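Local coordinates for protein putative phophotriesterase (Proteus mirabilis, PDB 3RHG) that binds two zinc ions at the mouth of a TIM-type barrel and probably hydrolyses ester bonds, at residues A[19-24]-A[290-295]; A[91-96]-A[118-123]. All coordinates share one frame; numbering follows the deposited sequence.

Interaction 1 (A[19-24]-A[290-295]); sequences LTLPHE and VLSHDV. With ZN (zinc ion), chain B.
His23 and Asp294 meet at the edge of the imidazole ring, with Asp294 OD1 near the ring plane, and both bind the same zinc ion, in the (βα)8-barrel of the amidohydrolase superfamily. The ring and carboxylate planes stand 75° apart, and the metal takes His23 NE2 at 2.1 Å and Asp294 OD1 at 2.4 Å. His25 and Glu166 also bind this ion. A chi1 of -175° turns the His23 ring away from its own amide nitrogen and out to the zinc; with NE2 on the metal and ND1 bonded to Asn197 OD1, the ring is held from two sides and its rotation is set.

The second flat pair is His293 and Glu24. Glu24 OE2 lies at the ring edge and accepts from His293 ND1 over 3.0 Å, although seen from the carboxylate the donor sits well above its plane. His293 NE2 is hydrogen-bonded to Val312, and the methyls of Leu21 reach the ring obliquely, CD2 standing 3.6 Å from CE1.

Glutamate suits this buried corner because its two oxygens can gather several donors from a chain that is leaving its strand. OE2 takes three: besides the imidazole, it accepts from His293 N on the syn side and from the hydroxyl of Ser292. A bend at chi2 (-66°) folds the carboxylate back toward these groups. Serine suits its spot: the short side chain points toward 19-24, and its one hydroxyl also accepts from His23 N. Farther along, Asp294 N donates to His23 O, so the backbone that carries one zinc ligand holds the other.

On the strand side of the contact, Pro22 CG packs against Val290 CB, and a water lies within hydrogen-bonding distance of both Thr20 O and Leu291 O. Glu24 OE1, the other carboxylate oxygen, is met nearly along its C-O bond by Val295 N at 3.0 Å.

Interaction 2 (A[91-96]-A[118-123]); sequences TIVDAT and NVVASS
Asp94 N donates to Val120 O at 2.8 Å, the shortest of three backbone bonds that join 91-96 to 118-123 as parallel strands; Ile92 supplies the other two, N to Asn118 O and O from Val120 N. Beyond the regular ladder Ser122 takes over with its side chain: OG gives its proton to Asp94 O at 2.8 Å, tilted from the carbonyl plane, a job suited to a short hydroxyl. A water accepts from Ser122 N and lies within hydrogen-bonding reach of Asp94 OD2 and Thr96 O. Asp94 OD2 also receives Thr96 N in an Asx turn that bends the chain after the strand, while OD1 accepts from Leu26 N.

At the other end Asn118 ND2 points straight at Thr91 OG1 (3.0 Å, 172°), the acceptor lying in the amide plane; the same hydroxyl is also bonded to Met17.

Branched aliphatic residues fill the strands between. Val93 and Val120 run side by side, CG2 4.0 Å from CB, and on the other face Ile92 CG2 meets Val119 CG2. Helix 105-115 links the two strands in a beta-alpha-beta crossover and packs on Val119, Asp94 and Ala121; strand 19-24 borders 91-96, and Val93 and Ser122 reach Met163 of strand 163-168.

How the interactions relate
Both contacts belong to the same parallel eight-stranded barrel, their centres about 10 Å apart. Interaction 2 joins the second and third strands, whereas interaction 1 brings the first strand against the last and so closes the ring. In sequence, 91-96 and 118-123 are nested between 19-24 and 290-295, so the local crossover lies inside the long loop that the closure completes. The two meet directly through strand 19-24, which neighbours 89-94: Leu21 O with Val93 N and Glu24 O with Ala95 N are probable hydrogen bonds. The zinc ligands of interaction 1 sit where the first and last strands end, beside interaction 2, whose Thr96 is hydrogen-bonded to the metal ligand His25.

Interaction 1 (A[19-24]-A[290-295])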
loop_
_atom_site.group_PDB
_atom_site.type_symbol
_atom_site.label_atom_id
_atom_site.label_comp_id
_atom_site.label_asym_id
_atom_site.label_seq_id
_atom_site.Cartn_x
_atom_site.Cartn_y
_atom_site.Cartn_z
ATOM N N LEU A 19 -1.009 24.822 -10.070
ATOM C CA LEU A 19 -0.723 23.526 -9.469
ATOM C C LEU A 19 0.132 22.722 -10.437
ATOM O O LEU A 19 -0.282 22.461 -11.583
ATOM C CB LEU A 19 -2.031 22.798 -9.159
ATOM C CG LEU A 19 -1.992 21.384 -8.574
ATOM C CD1 LEU A 19 -1.209 21.364 -7.261
ATOM C CD2 LEU A 19 -3.425 20.864 -8.381
ATOM N N THR A 20 1.316 22.323 -9.965
ATOM C CA THR A 20 2.354 21.762 -10.825
ATOM C C THR A 20 2.897 20.472 -10.218
ATOM O O THR A 20 3.156 20.397 -9.014
ATOM C CB THR A 20 3.520 22.758 -10.948
ATOM O OG1 THR A 20 3.053 23.942 -11.607
ATOM C CG2 THR A 20 4.662 22.175 -11.808
ATOM N N LEU A 21 3.108 19.473 -11.069
ATOM C CA LEU A 21 3.769 18.211 -10.675
ATOM C C LEU A 21 5.117 18.175 -11.384
ATOM O O LEU A 21 5.180 18.071 -12.615
ATOM C CB LEU A 21 2.930 17.019 -11.103
ATOM C CG LEU A 21 1.574 16.861 -10.405
ATOM C CD1 LEU A 21 0.758 15.709 -11.076
ATOM C CD2 LEU A 21 1.803 16.599 -8.925
ATOM N N PRO A 22 6.202 18.275 -10.613
ATOM C CA PRO A 22 7.549 18.455 -11.197
ATOM C C PRO A 22 8.269 17.188 -11.627
ATOM O O PRO A 22 9.362 17.279 -12.214
ATOM C CB PRO A 22 8.329 19.153 -10.062
ATOM C CG PRO A 22 7.683 18.584 -8.808
ATOM C CD PRO A 22 6.194 18.462 -9.152
ATOM N N HIS A 23 7.724 16.016 -11.316
ATOM C CA HIS A 23 8.443 14.798 -11.734
ATOM C C HIS A 23 7.471 13.654 -12.014
ATOM O O HIS A 23 7.038 12.962 -11.082
ATOM C CB HIS A 23 9.485 14.340 -10.695
ATOM C CG HIS A 23 10.317 13.164 -11.152
ATOM N ND1 HIS A 23 11.676 13.245 -11.389
ATOM C CD2 HIS A 23 9.967 11.880 -11.424
ATOM C CE1 HIS A 23 12.130 12.063 -11.779
ATOM N NE2 HIS A 23 11.113 11.213 -11.814
ATOM N N GLU A 24 7.137 13.467 -13.291
ATOM C CA GLU A 24 6.197 12.419 -13.709
ATOM C C GLU A 24 6.715 11.827 -15.007
ATOM O O GLU A 24 7.637 12.376 -15.604
ATOM C CB GLU A 24 4.789 13.031 -13.940
ATOM C CG GLU A 24 4.243 13.773 -12.742
ATOM C CD GLU A 24 3.975 12.865 -11.568
ATOM O OE1 GLU A 24 3.878 11.613 -11.740
ATOM O OE2 GLU A 24 3.865 13.404 -10.451
ATOM N N VAL A 290 9.863 19.816 -2.931
ATOM C CA VAL A 290 8.832 19.623 -3.959
ATOM C C VAL A 290 8.298 18.190 -3.885
ATOM O O VAL A 290 8.974 17.300 -3.329
ATOM C CB VAL A 290 9.303 20.002 -5.378
ATOM C CG1 VAL A 290 9.433 21.516 -5.517
ATOM C CG2 VAL A 290 10.631 19.287 -5.703
ATOM N N LEU A 291 7.114 17.979 -4.461
ATOM C CA LEU A 291 6.332 16.741 -4.293
ATOM C C LEU A 291 5.831 16.246 -5.631
ATOM O O LEU A 291 5.398 17.040 -6.458
ATOM C CB LEU A 291 5.078 17.037 -3.467
ATOM C CG LEU A 291 5.298 17.719 -2.117
ATOM C CD1 LEU A 291 3.959 18.020 -1.446
ATOM C CD2 LEU A 291 6.197 16.922 -1.176
ATOM N N SER A 292 5.873 14.930 -5.868
ATOM C CA SER A 292 5.308 14.405 -7.104
ATOM C C SER A 292 5.026 12.898 -6.922
ATOM O O SER A 292 5.237 12.358 -5.818
ATOM C CB SER A 292 6.262 14.682 -8.290
ATOM O OG SER A 292 5.559 15.200 -9.426
ATOM N N HIS A 293 4.532 12.240 -7.980
ATOM C CA HIS A 293 4.126 10.824 -7.927
ATOM C C HIS A 293 5.112 9.883 -8.632
ATOM O O HIS A 293 5.120 8.688 -8.357
ATOM C CB HIS A 293 2.786 10.627 -8.666
ATOM C CG HIS A 293 1.682 11.526 -8.207
ATOM N ND1 HIS A 293 1.476 12.776 -8.756
ATOM C CD2 HIS A 293 0.697 11.346 -7.286
ATOM C CE1 HIS A 293 0.414 13.335 -8.188
ATOM N NE2 HIS A 293 -0.079 12.489 -7.295
ATOM N N ASP A 294 5.869 10.410 -9.598
ATOM C CA ASP A 294 6.717 9.562 -10.447
ATOM C C ASP A 294 5.944 8.445 -11.116
ATOM O O ASP A 294 6.434 7.315 -11.180
ATOM C CB ASP A 294 7.933 8.999 -9.677
ATOM C CG ASP A 294 9.023 8.499 -10.603
ATOM O OD1 ASP A 294 9.090 8.993 -11.759
ATOM O OD2 ASP A 294 9.818 7.594 -10.192
ATOM N N VAL A 295 4.748 8.737 -11.622
ATOM C CA VAL A 295 4.029 7.744 -12.430
ATOM C C VAL A 295 4.971 7.280 -13.542
ATOM O O VAL A 295 5.479 8.101 -14.301
ATOM C CB VAL A 295 2.724 8.308 -13.029
ATOM C CG1 VAL A 295 2.136 7.334 -14.075
ATOM C CG2 VAL A 295 1.715 8.583 -11.915
HETATM ZN ZN ZN B . 11.116 9.447 -12.870
HETATM O O HOH W 1 3.645 19.159 -6.638
#

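Interaction 2 (A[91-96]-A[118-123])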
loop_
_atom_site.group_PDB
_atom_site.type_symbol
_atom_site.label_atom_id
_atom_site.label_comp_id
_atom_site.label_asym_id
_atom_site.label_seq_id
_atom_site.Cartn_x
_atom_site.Cartn_y
_atom_site.Cartn_z
ATOM N N THR A 91 0.077 22.337 -14.681
ATOM C CA THR A 91 1.394 22.096 -15.258
ATOM C C THR A 91 1.921 20.739 -14.815
ATOM O O THR A 91 1.823 20.389 -13.634
ATOM C CB THR A 91 2.386 23.206 -14.829
ATOM O OG1 THR A 91 1.852 24.502 -15.190
ATOM C CG2 THR A 91 3.767 23.005 -15.479
ATOM N N ILE A 92 2.504 19.994 -15.760
ATOM C CA ILE A 92 3.103 18.696 -15.443
ATOM C C ILE A 92 4.422 18.541 -16.185
ATOM O O ILE A 92 4.535 18.960 -17.350
ATOM C CB ILE A 92 2.113 17.513 -15.745
ATOM C CG1 ILE A 92 2.644 16.184 -15.179
ATOM C CG2 ILE A 92 1.812 17.408 -17.238
ATOM C CD1 ILE A 92 1.563 15.081 -15.121
ATOM N N VAL A 93 5.432 18.000 -15.502
ATOM C CA VAL A 93 6.750 17.791 -16.109
ATOM C C VAL A 93 6.959 16.315 -16.395
ATOM O O VAL A 93 6.856 15.490 -15.495
ATOM C CB VAL A 93 7.898 18.259 -15.170
ATOM C CG1 VAL A 93 9.286 18.025 -15.807
ATOM C CG2 VAL A 93 7.736 19.728 -14.808
ATOM N N ASP A 94 7.234 16.002 -17.656
ATOM C CA ASP A 94 7.623 14.651 -18.034
ATOM C C ASP A 94 9.146 14.576 -17.926
ATOM O O ASP A 94 9.846 15.266 -18.675
ATOM C CB ASP A 94 7.191 14.361 -19.469
ATOM C CG ASP A 94 7.688 13.018 -19.963
ATOM O OD1 ASP A 94 7.012 12.013 -19.729
ATOM O OD2 ASP A 94 8.748 12.980 -20.621
ATOM N N ALA A 95 9.641 13.759 -16.997
ATOM C CA ALA A 95 11.074 13.657 -16.689
ATOM C C ALA A 95 11.761 12.555 -17.506
ATOM O O ALA A 95 12.872 12.124 -17.169
ATOM C CB ALA A 95 11.284 13.431 -15.187
ATOM N N THR A 96 11.121 12.136 -18.601
ATOM C CA THR A 96 11.697 11.121 -19.479
ATOM C C THR A 96 12.668 11.820 -20.424
ATOM O O THR A 96 12.273 12.280 -21.502
ATOM C CB THR A 96 10.585 10.404 -20.287
ATOM O OG1 THR A 96 9.494 10.071 -19.409
ATOM C CG2 THR A 96 11.127 9.112 -20.934
ATOM N N ASN A 118 -0.146 22.608 -19.254
ATOM C CA ASN A 118 1.227 22.977 -19.604
ATOM C C ASN A 118 2.081 21.727 -19.439
ATOM O O ASN A 118 2.164 21.183 -18.340
ATOM C CB ASN A 118 1.774 24.076 -18.680
ATOM C CG ASN A 118 0.953 25.363 -18.714
ATOM O OD1 ASN A 118 0.551 25.849 -19.788
ATOM N ND2 ASN A 118 0.710 25.932 -17.531
ATOM N N VAL A 119 2.689 21.242 -20.524
ATOM C CA VAL A 119 3.484 20.022 -20.435
ATOM C C VAL A 119 4.935 20.371 -20.710
ATOM O O VAL A 119 5.254 20.962 -21.753
ATOM C CB VAL A 119 3.006 18.968 -21.450
ATOM C CG1 VAL A 119 3.943 17.752 -21.445
ATOM C CG2 VAL A 119 1.590 18.537 -21.142
ATOM N N VAL A 120 5.812 20.025 -19.769
ATOM C CA VAL A 120 7.220 20.341 -19.903
ATOM C C VAL A 120 7.971 19.037 -20.225
ATOM O O VAL A 120 7.805 18.014 -19.521
ATOM C CB VAL A 120 7.766 20.980 -18.607
ATOM C CG1 VAL A 120 9.270 21.204 -18.690
ATOM C CG2 VAL A 120 7.000 22.309 -18.268
ATOM N N ALA A 121 8.758 19.067 -21.304
ATOM C CA ALA A 121 9.630 17.923 -21.656
ATOM C C ALA A 121 11.012 18.103 -21.028
ATOM O O ALA A 121 11.397 19.214 -20.604
ATOM C CB ALA A 121 9.742 17.759 -23.169
ATOM N N SER A 122 11.755 17.005 -20.968
ATOM C CA SER A 122 13.069 17.003 -20.347
ATOM C C SER A 122 14.127 16.514 -21.309
ATOM O O SER A 122 13.831 15.781 -22.279
ATOM C CB SER A 122 13.084 16.125 -19.089
ATOM O OG SER A 122 12.189 16.630 -18.119
ATOM N N SER A 123 15.363 16.925 -21.018
ATOM C CA SER A 123 16.544 16.474 -21.749
ATOM C C SER A 123 17.598 16.050 -20.735
ATOM O O SER A 123 18.049 16.860 -19.923
ATOM C CB SER A 123 17.100 17.625 -22.607
ATOM O OG SER A 123 18.323 17.242 -23.207
HETATM O O HOH W 2 10.557 14.555 -21.771
#